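Local coordinates for DUF1254 domain-containing protein (Vibrio parahaemolyticus, PDB 3U07) that is of unknown function but combines DUF1254 and DUF1214 family regions in one chain and is probably made with a signal peptide, at residues A[309-314]-A[420-425]; A[125-130]-A[344-349]; A[113-118]-A[285-290]. The protein carries 2 engineered substitutions. All blocks are in the same frame, centred on the assembly; numbering follows the deposited sequence.

In the fold
The segments come in the order 113-118, 125-130, 285-290, 309-314, 344-349 and 420-425. Contact 3 closes before contact 1 opens; contact 2 crosses both. Contacts 2 and 3 share one antiparallel sheet through strands 109-115 and 120-125. Contact 1 joins the loop before strand 315-319 to the helix after strand 408-417, in the sheet that holds strand 347-354 of contact 2. Centres of contacts 1 and 2 lie about 13 Å apart, joined by a 2.9 Å salt bridge from Arg-127 NE to Glu-313 OE1; those of contacts 1 and 3 about 16 Å, with Pro-310 CG 4.2 Å from Gly-285 CA. Contacts 2 and 3 are about 10 Å apart at nearest atoms. Contact 2 spans the DUF1254 and DUF1214 ranges.

Contact 1 (A[309-314]-A[420-425]); sequences LPPIEA and AIQSGE
Pro-310 O receives two backbone N-H groups, from Glu-313 N at 3.0 Å and from Ala-314 N at 3.3 Å, closing a turn that presents Pro-311 and Ile-312 to Gln-422. The glutamine runs along this turn. Its CG lies 3.8 Å from Pro-311 O and packs on the proline ring at Pro-311 CB, 3.9 Å away. With CG anti to the carbonyl carbon (chi1 -70°) and the chain extended beyond it, the amide is carried on to Ile-312. There it lies with one face against the isoleucine, Ile-312 CA standing almost straight over Gln-422 CD at 3.8 Å, and the two side chains run alongside each other in the same direction. The amide oxygen Gln-422 OE1 is 3.9 Å from Ile-312 CB, while Gln-422 NE2 stands 3.9 Å from Ile-312 CG1. No hydrogen bond crosses between the segments; NE2 donates to Ala-417 O, at the end of strand 408-417, just before the glutamine's own helix. The setting is an antiparallel pair in a four-stranded sheet: 309-314 leads into strand 315-319, and helix 419-423 follows its neighbour, strand 408-417. Contact 1 therefore joins the chain entering one strand to the chain leaving the other. Arg-281 packs against both Pro-311 and Gln-422, and Ser-315 OG bonds to Pro-311 O. Gly-424, with positive phi (100°), is the first residue to leave the helical conformation.

Contact 2 (A[125-130]-A[344-349]); sequences SSRTRG and VSEFWS
The guanidinium of Arg-127, whose CB and CG pack on Glu-346, carries Thr-128 CG2 over the centre of one face, 3.5 Å above the plane, and water 2 at its edge, in plane. The Glu-346 carboxylate is turned 78° from it, and the two side chains cross at about a right angle. What meets the carboxylate is the hydrocarbon base of the arginine: Arg-127 CG lies 3.6 Å from Glu-346 OE2, and Arg-127 CA is 3.7 Å from Glu-346 OE1. Arg-127 has CG anti to the backbone N (chi1 -176°) and bends at chi3, which takes the guanidinium away from Glu-346 toward Glu-313, its salt-bridge partner. Two waters span the remaining distance. Water 1 donates to Glu-346 OE1 at 2.6 Å and also bonds to Ser-126 OG; water 2 accepts from Arg-127 NH1 at 2.8 Å and donates to Ser-345 OG at 2.7 Å. Ser-125 caps the short helix 126-129, its OG accepting from Arg-127 N at 3.0 Å. Across from it, Glu-346 and Phe-347 form a classic beta bulge opposite Tyr-415 of strand 408-417. With Arg-127 NE and Glu-346 OE2 6.0 Å apart, the opposite charges form no direct pair; this surface contact between the DUF1254 and DUF1214 ranges rests on the arginine's CH groups packed against the glutamate side chain, and on bridging water.

Contact 3 (A[113-118]-A[285-290]); sequences TMDMGH and GTRDTL
Asp-115 and Arg-287 cross obliquely, with carboxylate and guanidinium planes 41° apart, and form a salt bridge centred on a single oxygen. Arg-287 NE donates to Asp-115 OD2 at 3.1 Å, reaching it on the syn side but 24° out of the carboxylate plane; Arg-287 NH2 adds a weak bond to the same Asp-115 OD2 at 3.3 Å. The arginine is extended from CG to NE, long enough to bring its guanidinium from helix 287-290 to Asp-115. Its NH1 pairs with Asp-232, so the guanidinium has two carboxylate partners. The other aspartate oxygen turns to the backbone that follows it: Asp-115 OD1 accepts from Gly-117 N at 2.8 Å, from above the carboxylate plane, and also from Tyr-119 N. Farther along, water 3 takes the N-H of Gly-285 and sits 2.9 Å from His-118 O. Each partner sits in a local motif. Thr-286 and Thr-289 form a capping box at the start of the helix that bears Arg-287, while Asp-115 makes an Asx turn within the type I turn 115-118, part of the hairpin connection between antiparallel strands 109-115 and 120-125.

Contact 1 (A[309-314]-A[420-425])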
ATOM      1  N   LEU A 309       0.232  -2.948  -0.653  1.00 20.68           N
ATOM      2  CA  LEU A 309       0.562  -3.698  -1.863  1.00 21.78           C
ATOM      3  C   LEU A 309      -0.088  -5.075  -1.838  1.00 23.39           C
ATOM      4  O   LEU A 309      -0.326  -5.637  -0.768  1.00 28.31           O
ATOM      5  CB  LEU A 309       2.076  -3.907  -1.963  1.00 22.86           C
ATOM      6  CG  LEU A 309       2.977  -2.823  -2.546  1.00 25.70           C
ATOM      7  CD1 LEU A 309       4.424  -3.124  -2.199  1.00 18.21           C
ATOM      8  CD2 LEU A 309       2.797  -2.768  -4.064  1.00 23.84           C
ATOM      9  N   PRO A 310      -0.410  -5.624  -3.019  1.00 22.39           N
ATOM     10  CA  PRO A 310      -1.016  -6.957  -3.063  1.00 24.19           C
ATOM     11  C   PRO A 310       0.066  -7.869  -2.466  1.00 23.49           C
ATOM     12  O   PRO A 310       1.256  -7.652  -2.689  1.00 21.26           O
ATOM     13  CB  PRO A 310      -1.215  -7.192  -4.557  1.00 22.99           C
ATOM     14  CG  PRO A 310      -1.503  -5.787  -5.065  1.00 19.35           C
ATOM     15  CD  PRO A 310      -0.449  -4.977  -4.344  1.00 21.61           C
ATOM     16  N   PRO A 311      -0.328  -8.901  -1.711  1.00 21.76           N
ATOM     17  CA  PRO A 311       0.658  -9.801  -1.102  1.00 21.11           C
ATOM     18  C   PRO A 311       1.740 -10.434  -1.982  1.00 20.64           C
ATOM     19  O   PRO A 311       2.815 -10.762  -1.482  1.00 21.69           O
ATOM     20  CB  PRO A 311      -0.214 -10.842  -0.400  1.00 20.91           C
ATOM     21  CG  PRO A 311      -1.475 -10.836  -1.207  1.00 26.04           C
ATOM     22  CD  PRO A 311      -1.698  -9.372  -1.449  1.00 20.59           C
ATOM     23  N   ILE A 312       1.476 -10.600  -3.276  1.00 20.82           N
ATOM     24  CA  ILE A 312       2.465 -11.202  -4.170  1.00 20.64           C
ATOM     25  C   ILE A 312       3.671 -10.283  -4.358  1.00 22.56           C
ATOM     26  O   ILE A 312       4.761 -10.740  -4.693  1.00 24.23           O
ATOM     27  CB  ILE A 312       1.846 -11.544  -5.555  1.00 30.45           C
ATOM     28  CG1 ILE A 312       2.839 -12.369  -6.385  1.00 30.59           C
ATOM     29  CG2 ILE A 312       1.471 -10.266  -6.295  1.00 26.77           C
ATOM     30  CD1 ILE A 312       2.246 -12.931  -7.672  1.00 31.43           C
ATOM     31  N   GLU A 313       3.476  -8.987  -4.133  1.00 20.13           N
ATOM     32  CA  GLU A 313       4.565  -8.026  -4.272  1.00 21.77           C
ATOM     33  C   GLU A 313       5.238  -7.846  -2.917  1.00 23.24           C
ATOM     34  O   GLU A 313       6.459  -7.713  -2.829  1.00 23.87           O
ATOM     35  CB  GLU A 313       4.041  -6.667  -4.739  1.00 20.30           C
ATOM     36  CG  GLU A 313       3.254  -6.683  -6.040  1.00 25.22           C
ATOM     37  CD  GLU A 313       4.067  -7.183  -7.218  1.00 28.33           C
ATOM     38  OE1 GLU A 313       5.312  -7.131  -7.155  1.00 23.62           O
ATOM     39  OE2 GLU A 313       3.456  -7.617  -8.215  1.00 33.40           O
ATOM     40  N   ALA A 314       4.425  -7.829  -1.868  1.00 21.95           N
ATOM     41  CA  ALA A 314       4.933  -7.657  -0.512  1.00 24.35           C
ATOM     42  C   ALA A 314       3.950  -8.184   0.523  1.00 23.88           C
ATOM     43  O   ALA A 314       2.773  -7.837   0.515  1.00 22.88           O
ATOM     44  CB  ALA A 314       5.222  -6.180  -0.243  1.00 23.69           C
ATOM     45  N   ALA A 420       1.830 -19.727   0.344  1.00 21.25           N
ATOM     46  CA  ALA A 420       1.709 -19.948   1.785  1.00 24.05           C
ATOM     47  C   ALA A 420       1.933 -18.684   2.607  1.00 22.43           C
ATOM     48  O   ALA A 420       1.264 -18.461   3.615  1.00 20.99           O
ATOM     49  CB  ALA A 420       2.676 -21.047   2.224  1.00 30.28           C
ATOM     50  N   ILE A 421       2.879 -17.858   2.180  1.00 21.39           N
ATOM     51  CA  ILE A 421       3.152 -16.613   2.880  1.00 21.61           C
ATOM     52  C   ILE A 421       2.030 -15.613   2.591  1.00 24.75           C
ATOM     53  O   ILE A 421       1.551 -14.920   3.488  1.00 24.52           O
ATOM     54  CB  ILE A 421       4.502 -16.010   2.432  1.00 24.86           C
ATOM     55  CG1 ILE A 421       5.656 -16.853   2.989  1.00 22.76           C
ATOM     56  CG2 ILE A 421       4.601 -14.562   2.891  1.00 21.33           C
ATOM     57  CD1 ILE A 421       7.037 -16.480   2.448  1.00 21.95           C
ATOM     58  N   GLN A 422       1.612 -15.556   1.328  1.00 24.70           N
ATOM     59  CA  GLN A 422       0.552 -14.647   0.888  1.00 23.35           C
ATOM     60  C   GLN A 422      -0.791 -14.881   1.565  1.00 23.29           C
ATOM     61  O   GLN A 422      -1.483 -13.934   1.930  1.00 28.33           O
ATOM     62  CB  GLN A 422       0.331 -14.781  -0.618  1.00 18.29           C
ATOM     63  CG  GLN A 422       1.441 -14.253  -1.508  1.00 17.91           C
ATOM     64  CD  GLN A 422       1.182 -14.575  -2.968  1.00 26.43           C
ATOM     65  OE1 GLN A 422       0.081 -14.355  -3.475  1.00 30.34           O
ATOM     66  NE2 GLN A 422       2.192 -15.101  -3.650  1.00 29.29           N
ATOM     67  N   SER A 423      -1.150 -16.150   1.725  1.00 21.30           N
ATOM     68  CA  SER A 423      -2.433 -16.533   2.309  1.00 23.31           C
ATOM     69  C   SER A 423      -2.539 -16.415   3.820  1.00 24.88           C
ATOM     70  O   SER A 423      -3.638 -16.453   4.372  1.00 23.62           O
ATOM     71  CB  SER A 423      -2.759 -17.971   1.914  1.00 32.27           C
ATOM     72  OG  SER A 423      -1.869 -18.868   2.554  1.00 29.80           O
ATOM     73  N   GLY A 424      -1.402 -16.283   4.490  1.00 23.42           N
ATOM     74  CA  GLY A 424      -1.419 -16.194   5.938  1.00 26.92           C
ATOM     75  C   GLY A 424      -1.072 -17.530   6.578  1.00 24.07           C
ATOM     76  O   GLY A 424      -0.925 -17.621   7.794  1.00 25.99           O
ATOM     77  N   GLU A 425      -0.937 -18.572   5.761  1.00 24.33           N
ATOM     78  CA  GLU A 425      -0.606 -19.900   6.271  1.00 27.17           C
ATOM     79  C   GLU A 425       0.757 -19.879   6.967  1.00 28.60           C
ATOM     80  O   GLU A 425       0.864 -20.206   8.148  1.00 30.36           O
ATOM     81  CB  GLU A 425      -0.604 -20.916   5.123  1.00 37.46           C
ATOM     82  CG  GLU A 425      -0.432 -22.362   5.559  1.00 51.36           C
ATOM     83  CD  GLU A 425      -0.584 -23.341   4.406  1.00 63.66           C
ATOM     84  OE1 GLU A 425       0.010 -23.096   3.336  1.00 65.28           O
ATOM     85  OE2 GLU A 425      -1.288 -24.359   4.571  1.00 69.75           O
TER

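Contact 2 (A[125-130]-A[344-349])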
ATOM      1  N   SER A 125       7.674  -3.683 -11.497  1.00 18.00           N
ATOM      2  CA  SER A 125       8.819  -3.810 -10.607  1.00 18.24           C
ATOM      3  C   SER A 125       9.860  -4.824 -11.043  1.00 25.13           C
ATOM      4  O   SER A 125       9.654  -5.613 -11.973  1.00 22.42           O
ATOM      5  CB  SER A 125       8.349  -4.173  -9.197  1.00 25.90           C
ATOM      6  OG  SER A 125       8.340  -5.575  -9.015  1.00 29.54           O
ATOM      7  N   SER A 126      10.988  -4.775 -10.341  1.00 20.40           N
ATOM      8  CA  SER A 126      12.119  -5.660 -10.561  1.00 22.08           C
ATOM      9  C   SER A 126      11.694  -7.124 -10.453  1.00 22.78           C
ATOM     10  O   SER A 126      12.247  -7.993 -11.124  1.00 25.37           O
ATOM     11  CB  SER A 126      13.194  -5.368  -9.513  1.00 23.74           C
ATOM     12  OG  SER A 126      12.645  -5.423  -8.203  1.00 22.79           O
ATOM     13  N   ARG A 127      10.711  -7.391  -9.601  1.00 18.69           N
ATOM     14  CA  ARG A 127      10.227  -8.752  -9.402  1.00 23.44           C
ATOM     15  C   ARG A 127       9.806  -9.389 -10.720  1.00 28.01           C
ATOM     16  O   ARG A 127      10.019 -10.579 -10.943  1.00 21.03           O
ATOM     17  CB  ARG A 127       9.031  -8.758  -8.443  1.00 19.97           C
ATOM     18  CG  ARG A 127       8.527 -10.149  -8.098  1.00 17.71           C
ATOM     19  CD  ARG A 127       7.306 -10.096  -7.184  1.00 22.95           C
ATOM     20  NE  ARG A 127       6.077  -9.773  -7.904  1.00 19.08           N
ATOM     21  CZ  ARG A 127       5.355 -10.657  -8.587  1.00 28.61           C
ATOM     22  NH1 ARG A 127       5.730 -11.928  -8.645  1.00 25.05           N
ATOM     23  NH2 ARG A 127       4.254 -10.266  -9.217  1.00 23.21           N
ATOM     24  N   THR A 128       9.207  -8.590 -11.595  1.00 22.96           N
ATOM     25  CA  THR A 128       8.738  -9.114 -12.865  1.00 24.40           C
ATOM     26  C   THR A 128       9.391  -8.497 -14.101  1.00 20.44           C
ATOM     27  O   THR A 128       9.145  -8.948 -15.215  1.00 25.47           O
ATOM     28  CB  THR A 128       7.191  -8.969 -12.975  1.00 31.41           C
ATOM     29  OG1 THR A 128       6.814  -7.606 -12.746  1.00 24.37           O
ATOM     30  CG2 THR A 128       6.495  -9.855 -11.949  1.00 27.28           C
ATOM     31  N   ARG A 129      10.223  -7.478 -13.913  1.00 17.81           N
ATOM     32  CA  ARG A 129      10.885  -6.839 -15.050  1.00 25.20           C
ATOM     33  C   ARG A 129      12.404  -6.811 -14.915  1.00 24.28           C
ATOM     34  O   ARG A 129      13.114  -6.516 -15.877  1.00 21.56           O
ATOM     35  CB  ARG A 129      10.404  -5.392 -15.223  1.00 19.38           C
ATOM     36  CG  ARG A 129       8.926  -5.216 -15.474  1.00 15.79           C
ATOM     37  CD  ARG A 129       8.592  -3.737 -15.518  1.00 17.20           C
ATOM     38  NE  ARG A 129       9.172  -3.078 -16.687  1.00 18.02           N
ATOM     39  CZ  ARG A 129       8.673  -3.157 -17.920  1.00 22.58           C
ATOM     40  NH1 ARG A 129       7.576  -3.867 -18.154  1.00 20.58           N
ATOM     41  NH2 ARG A 129       9.266  -2.518 -18.920  1.00 24.74           N
ATOM     42  N   GLY A 130      12.905  -7.122 -13.727  1.00 24.07           N
ATOM     43  CA  GLY A 130      14.341  -7.068 -13.522  1.00 20.73           C
ATOM     44  C   GLY A 130      14.761  -5.608 -13.540  1.00 26.01           C
ATOM     45  O   GLY A 130      14.127  -4.758 -12.917  1.00 20.90           O
ATOM     46  N   VAL A 344      10.787 -16.641  -0.805  1.00 24.73           N
ATOM     47  CA  VAL A 344      10.569 -15.382  -1.516  1.00 24.23           C
ATOM     48  C   VAL A 344      11.463 -15.329  -2.750  1.00 27.21           C
ATOM     49  O   VAL A 344      12.583 -15.840  -2.741  1.00 26.10           O
ATOM     50  CB  VAL A 344      10.873 -14.148  -0.645  1.00 26.00           C
ATOM     51  CG1 VAL A 344      10.041 -14.188   0.621  1.00 24.68           C
ATOM     52  CG2 VAL A 344      12.348 -14.081  -0.335  1.00 27.43           C
ATOM     53  N   SER A 345      10.974 -14.705  -3.814  1.00 19.94           N
ATOM     54  CA  SER A 345      11.749 -14.625  -5.046  1.00 21.66           C
ATOM     55  C   SER A 345      12.724 -13.464  -5.019  1.00 27.42           C
ATOM     56  O   SER A 345      13.770 -13.508  -5.664  1.00 28.85           O
ATOM     57  CB  SER A 345      10.818 -14.464  -6.257  1.00 21.83           C
ATOM     58  OG  SER A 345      10.233 -13.169  -6.290  1.00 25.47           O
ATOM     59  N   GLU A 346      12.391 -12.421  -4.267  1.00 20.13           N
ATOM     60  CA  GLU A 346      13.253 -11.252  -4.215  1.00 19.61           C
ATOM     61  C   GLU A 346      14.119 -11.170  -2.966  1.00 24.74           C
ATOM     62  O   GLU A 346      15.332 -11.364  -3.036  1.00 23.85           O
ATOM     63  CB  GLU A 346      12.404  -9.985  -4.358  1.00 22.14           C
ATOM     64  CG  GLU A 346      11.467 -10.025  -5.552  1.00 21.67           C
ATOM     65  CD  GLU A 346      12.167 -10.497  -6.813  1.00 24.24           C
ATOM     66  OE1 GLU A 346      13.112  -9.817  -7.267  1.00 24.27           O
ATOM     67  OE2 GLU A 346      11.771 -11.552  -7.343  1.00 21.89           O
ATOM     68  N   PHE A 347      13.511 -10.862  -1.826  1.00 29.96           N
ATOM     69  CA  PHE A 347      14.275 -10.775  -0.583  1.00 27.22           C
ATOM     70  C   PHE A 347      13.355 -10.636   0.617  1.00 24.95           C
ATOM     71  O   PHE A 347      12.146 -10.466   0.465  1.00 28.21           O
ATOM     72  CB  PHE A 347      15.248  -9.589  -0.634  1.00 24.49           C
ATOM     73  CG  PHE A 347      14.591  -8.238  -0.473  1.00 23.73           C
ATOM     74  CD1 PHE A 347      14.545  -7.614   0.773  1.00 24.41           C
ATOM     75  CD2 PHE A 347      14.059  -7.567  -1.576  1.00 31.22           C
ATOM     76  CE1 PHE A 347      13.986  -6.338   0.920  1.00 27.12           C
ATOM     77  CE2 PHE A 347      13.494  -6.289  -1.442  1.00 29.67           C
ATOM     78  CZ  PHE A 347      13.459  -5.675  -0.190  1.00 30.21           C
ATOM     79  N   TRP A 348      13.925 -10.727   1.813  1.00 22.61           N
ATOM     80  CA  TRP A 348      13.140 -10.583   3.028  1.00 22.43           C
ATOM     81  C   TRP A 348      13.930  -9.830   4.087  1.00 30.00           C
ATOM     82  O   TRP A 348      15.138  -9.617   3.942  1.00 30.31           O
ATOM     83  CB  TRP A 348      12.702 -11.950   3.561  1.00 19.18           C
ATOM     84  CG  TRP A 348      13.819 -12.913   3.788  1.00 26.29           C
ATOM     85  CD1 TRP A 348      14.263 -13.871   2.926  1.00 28.80           C
ATOM     86  CD2 TRP A 348      14.639 -13.016   4.959  1.00 29.74           C
ATOM     87  NE1 TRP A 348      15.307 -14.568   3.485  1.00 30.98           N
ATOM     88  CE2 TRP A 348      15.560 -14.063   4.732  1.00 26.38           C
ATOM     89  CE3 TRP A 348      14.686 -12.324   6.178  1.00 29.70           C
ATOM     90  CZ2 TRP A 348      16.520 -14.438   5.679  1.00 28.18           C
ATOM     91  CZ3 TRP A 348      15.642 -12.695   7.121  1.00 29.76           C
ATOM     92  CH2 TRP A 348      16.546 -13.744   6.864  1.00 27.75           C
ATOM     93  N   SER A 349      13.245  -9.421   5.149  1.00 24.63           N
ATOM     94  CA  SER A 349      13.887  -8.669   6.216  1.00 27.74           C
ATOM     95  C   SER A 349      13.041  -8.691   7.486  1.00 27.17           C
ATOM     96  O   SER A 349      11.854  -8.999   7.447  1.00 25.32           O
ATOM     97  CB  SER A 349      14.068  -7.216   5.774  1.00 30.12           C
ATOM     98  OG  SER A 349      12.803  -6.612   5.525  1.00 31.27           O
TER
HETATM   99  O   HOH W   1      13.920  -7.351  -7.118  1.00 28.72           O
HETATM  100  O   HOH W   2       7.728 -13.446  -7.380  1.00 34.43           O

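Contact 3 (A[113-118]-A[285-290])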
ATOM      1  N   THR A 113       0.564   1.799  -8.275  1.00 15.81           N
ATOM      2  CA  THR A 113      -0.527   2.758  -8.387  1.00 16.22           C
ATOM      3  C   THR A 113      -1.842   2.111  -8.003  1.00 18.21           C
ATOM      4  O   THR A 113      -2.054   0.925  -8.248  1.00 13.87           O
ATOM      5  CB  THR A 113      -0.664   3.327  -9.833  1.00 15.82           C
ATOM      6  OG1 THR A 113      -0.812   2.246 -10.764  1.00 15.47           O
ATOM      7  CG2 THR A 113       0.564   4.156 -10.212  1.00 14.61           C
HETATM    8  N   MSE A 114      -2.722   2.900  -7.395  1.00 12.56           N
HETATM    9  CA  MSE A 114      -4.030   2.411  -6.972  1.00 18.88           C
HETATM   10  C   MSE A 114      -5.079   3.458  -7.296  1.00 16.78           C
HETATM   11  O   MSE A 114      -4.790   4.656  -7.277  1.00 17.07           O
HETATM   12  CB  MSE A 114      -4.028   2.126  -5.465  1.00 13.88           C
HETATM   13  CG  MSE A 114      -3.087   0.990  -5.071  1.00 19.87           C
HETATM   14 SE   MSE A 114      -3.119   0.602  -3.167  0.76 22.46          SE
HETATM   15  CE  MSE A 114      -2.012   2.092  -2.643  1.00 86.67           C
ATOM     16  N   ASP A 115      -6.291   3.015  -7.605  1.00 12.48           N
ATOM     17  CA  ASP A 115      -7.343   3.960  -7.920  1.00 14.42           C
ATOM     18  C   ASP A 115      -8.144   4.319  -6.677  1.00 19.34           C
ATOM     19  O   ASP A 115      -7.910   3.767  -5.589  1.00 18.84           O
ATOM     20  CB  ASP A 115      -8.264   3.426  -9.029  1.00 11.61           C
ATOM     21  CG  ASP A 115      -8.987   2.139  -8.654  1.00 17.05           C
ATOM     22  OD1 ASP A 115      -9.357   1.959  -7.472  1.00 16.41           O
ATOM     23  OD2 ASP A 115      -9.209   1.311  -9.567  1.00 18.24           O
HETATM   24  N   MSE A 116      -9.080   5.250  -6.847  1.00 16.32           N
HETATM   25  CA  MSE A 116      -9.913   5.732  -5.750  1.00 13.78           C
HETATM   26  C   MSE A 116     -10.924   4.724  -5.203  1.00 18.32           C
HETATM   27  O   MSE A 116     -11.706   5.049  -4.313  1.00 18.56           O
HETATM   28  CB  MSE A 116     -10.625   7.015  -6.188  1.00 18.15           C
HETATM   29  CG  MSE A 116      -9.657   8.147  -6.507  1.00 24.40           C
HETATM   30 SE   MSE A 116      -8.599   8.663  -4.955  0.66 32.65          SE
HETATM   31  CE  MSE A 116     -10.013   9.621  -4.065  1.00 29.39           C
ATOM     32  N   GLY A 117     -10.922   3.512  -5.742  1.00 18.19           N
ATOM     33  CA  GLY A 117     -11.834   2.500  -5.237  1.00 20.47           C
ATOM     34  C   GLY A 117     -11.028   1.527  -4.393  1.00 24.19           C
ATOM     35  O   GLY A 117     -11.527   0.494  -3.940  1.00 18.12           O
ATOM     36  N   HIS A 118      -9.762   1.894  -4.201  1.00 20.62           N
ATOM     37  CA  HIS A 118      -8.753   1.146  -3.447  1.00 18.00           C
ATOM     38  C   HIS A 118      -8.313  -0.160  -4.108  1.00 22.59           C
ATOM     39  O   HIS A 118      -8.064  -1.160  -3.435  1.00 16.51           O
ATOM     40  CB  HIS A 118      -9.206   0.888  -2.000  1.00 16.99           C
ATOM     41  CG  HIS A 118      -8.066   0.647  -1.053  1.00 18.71           C
ATOM     42  ND1 HIS A 118      -7.729  -0.608  -0.592  1.00 15.92           N
ATOM     43  CD2 HIS A 118      -7.167   1.501  -0.508  1.00 21.36           C
ATOM     44  CE1 HIS A 118      -6.670  -0.514   0.196  1.00 15.67           C
ATOM     45  NE2 HIS A 118      -6.309   0.754   0.262  1.00 17.41           N
ATOM     46  N   GLY A 285      -5.700  -6.186  -3.601  1.00 17.80           N
ATOM     47  CA  GLY A 285      -5.559  -6.738  -4.935  1.00 12.26           C
ATOM     48  C   GLY A 285      -5.984  -5.794  -6.046  1.00 14.59           C
ATOM     49  O   GLY A 285      -6.053  -4.574  -5.862  1.00 18.30           O
ATOM     50  N   THR A 286      -6.281  -6.373  -7.201  1.00 22.09           N
ATOM     51  CA  THR A 286      -6.675  -5.613  -8.378  1.00 21.25           C
ATOM     52  C   THR A 286      -8.143  -5.861  -8.672  1.00 20.76           C
ATOM     53  O   THR A 286      -8.781  -6.707  -8.040  1.00 20.84           O
ATOM     54  CB  THR A 286      -5.886  -6.089  -9.605  1.00 20.85           C
ATOM     55  OG1 THR A 286      -6.323  -7.413  -9.951  1.00 20.14           O
ATOM     56  CG2 THR A 286      -4.385  -6.132  -9.301  1.00 19.61           C
ATOM     57  N   ARG A 287      -8.698  -5.127  -9.631  1.00 15.36           N
ATOM     58  CA  ARG A 287     -10.101  -5.360  -9.990  1.00 20.75           C
ATOM     59  C   ARG A 287     -10.208  -6.753 -10.635  1.00 22.21           C
ATOM     60  O   ARG A 287     -11.285  -7.370 -10.580  1.00 22.06           O
ATOM     61  CB  ARG A 287     -10.593  -4.307 -10.981  1.00 20.57           C
ATOM     62  CG  ARG A 287     -10.769  -2.942 -10.329  1.00 21.28           C
ATOM     63  CD  ARG A 287     -11.353  -1.877 -11.242  1.00 28.37           C
ATOM     64  NE  ARG A 287     -11.459  -0.593 -10.552  1.00 25.75           N
ATOM     65  CZ  ARG A 287     -12.453  -0.237  -9.741  1.00 24.65           C
ATOM     66  NH1 ARG A 287     -13.463  -1.064  -9.501  1.00 24.77           N
ATOM     67  NH2 ARG A 287     -12.430   0.957  -9.164  1.00 20.42           N
ATOM     68  N   ASP A 288      -9.146  -7.276 -11.216  1.00 22.26           N
ATOM     69  CA  ASP A 288      -9.356  -8.585 -11.785  1.00 25.56           C
ATOM     70  C   ASP A 288      -9.513  -9.678 -10.731  1.00 17.60           C
ATOM     71  O   ASP A 288     -10.143 -10.704 -10.979  1.00 23.40           O
ATOM     72  CB  ASP A 288      -8.233  -8.914 -12.715  1.00 35.55           C
ATOM     73  CG  ASP A 288      -8.549  -8.538 -14.140  1.00 52.99           C
ATOM     74  OD1 ASP A 288      -9.622  -8.949 -14.627  1.00 59.92           O
ATOM     75  OD2 ASP A 288      -7.717  -7.860 -14.785  1.00 59.26           O
ATOM     76  N   THR A 289      -8.921  -9.471  -9.561  1.00 16.27           N
ATOM     77  CA  THR A 289      -8.990 -10.490  -8.515  1.00 19.30           C
ATOM     78  C   THR A 289      -9.964 -10.148  -7.406  1.00 19.62           C
ATOM     79  O   THR A 289     -10.423 -11.029  -6.698  1.00 22.52           O
ATOM     80  CB  THR A 289      -7.603 -10.753  -7.875  1.00 20.39           C
ATOM     81  OG1 THR A 289      -7.087  -9.533  -7.331  1.00 23.33           O
ATOM     82  CG2 THR A 289      -6.627 -11.308  -8.903  1.00 20.18           C
ATOM     83  N   LEU A 290     -10.295  -8.874  -7.241  1.00 16.53           N
ATOM     84  CA  LEU A 290     -11.227  -8.523  -6.174  1.00 16.83           C
ATOM     85  C   LEU A 290     -12.455  -7.741  -6.626  1.00 22.39           C
ATOM     86  O   LEU A 290     -13.344  -7.457  -5.824  1.00 20.47           O
ATOM     87  CB  LEU A 290     -10.485  -7.762  -5.071  1.00 18.15           C
ATOM     88  CG  LEU A 290      -9.427  -8.568  -4.311  1.00 20.89           C
ATOM     89  CD1 LEU A 290      -8.604  -7.639  -3.431  1.00 17.36           C
ATOM     90  CD2 LEU A 290     -10.105  -9.650  -3.471  1.00 17.93           C
TER
HETATM   91  O   HOH W   3      -6.542  -3.547  -2.870  1.00 22.98           O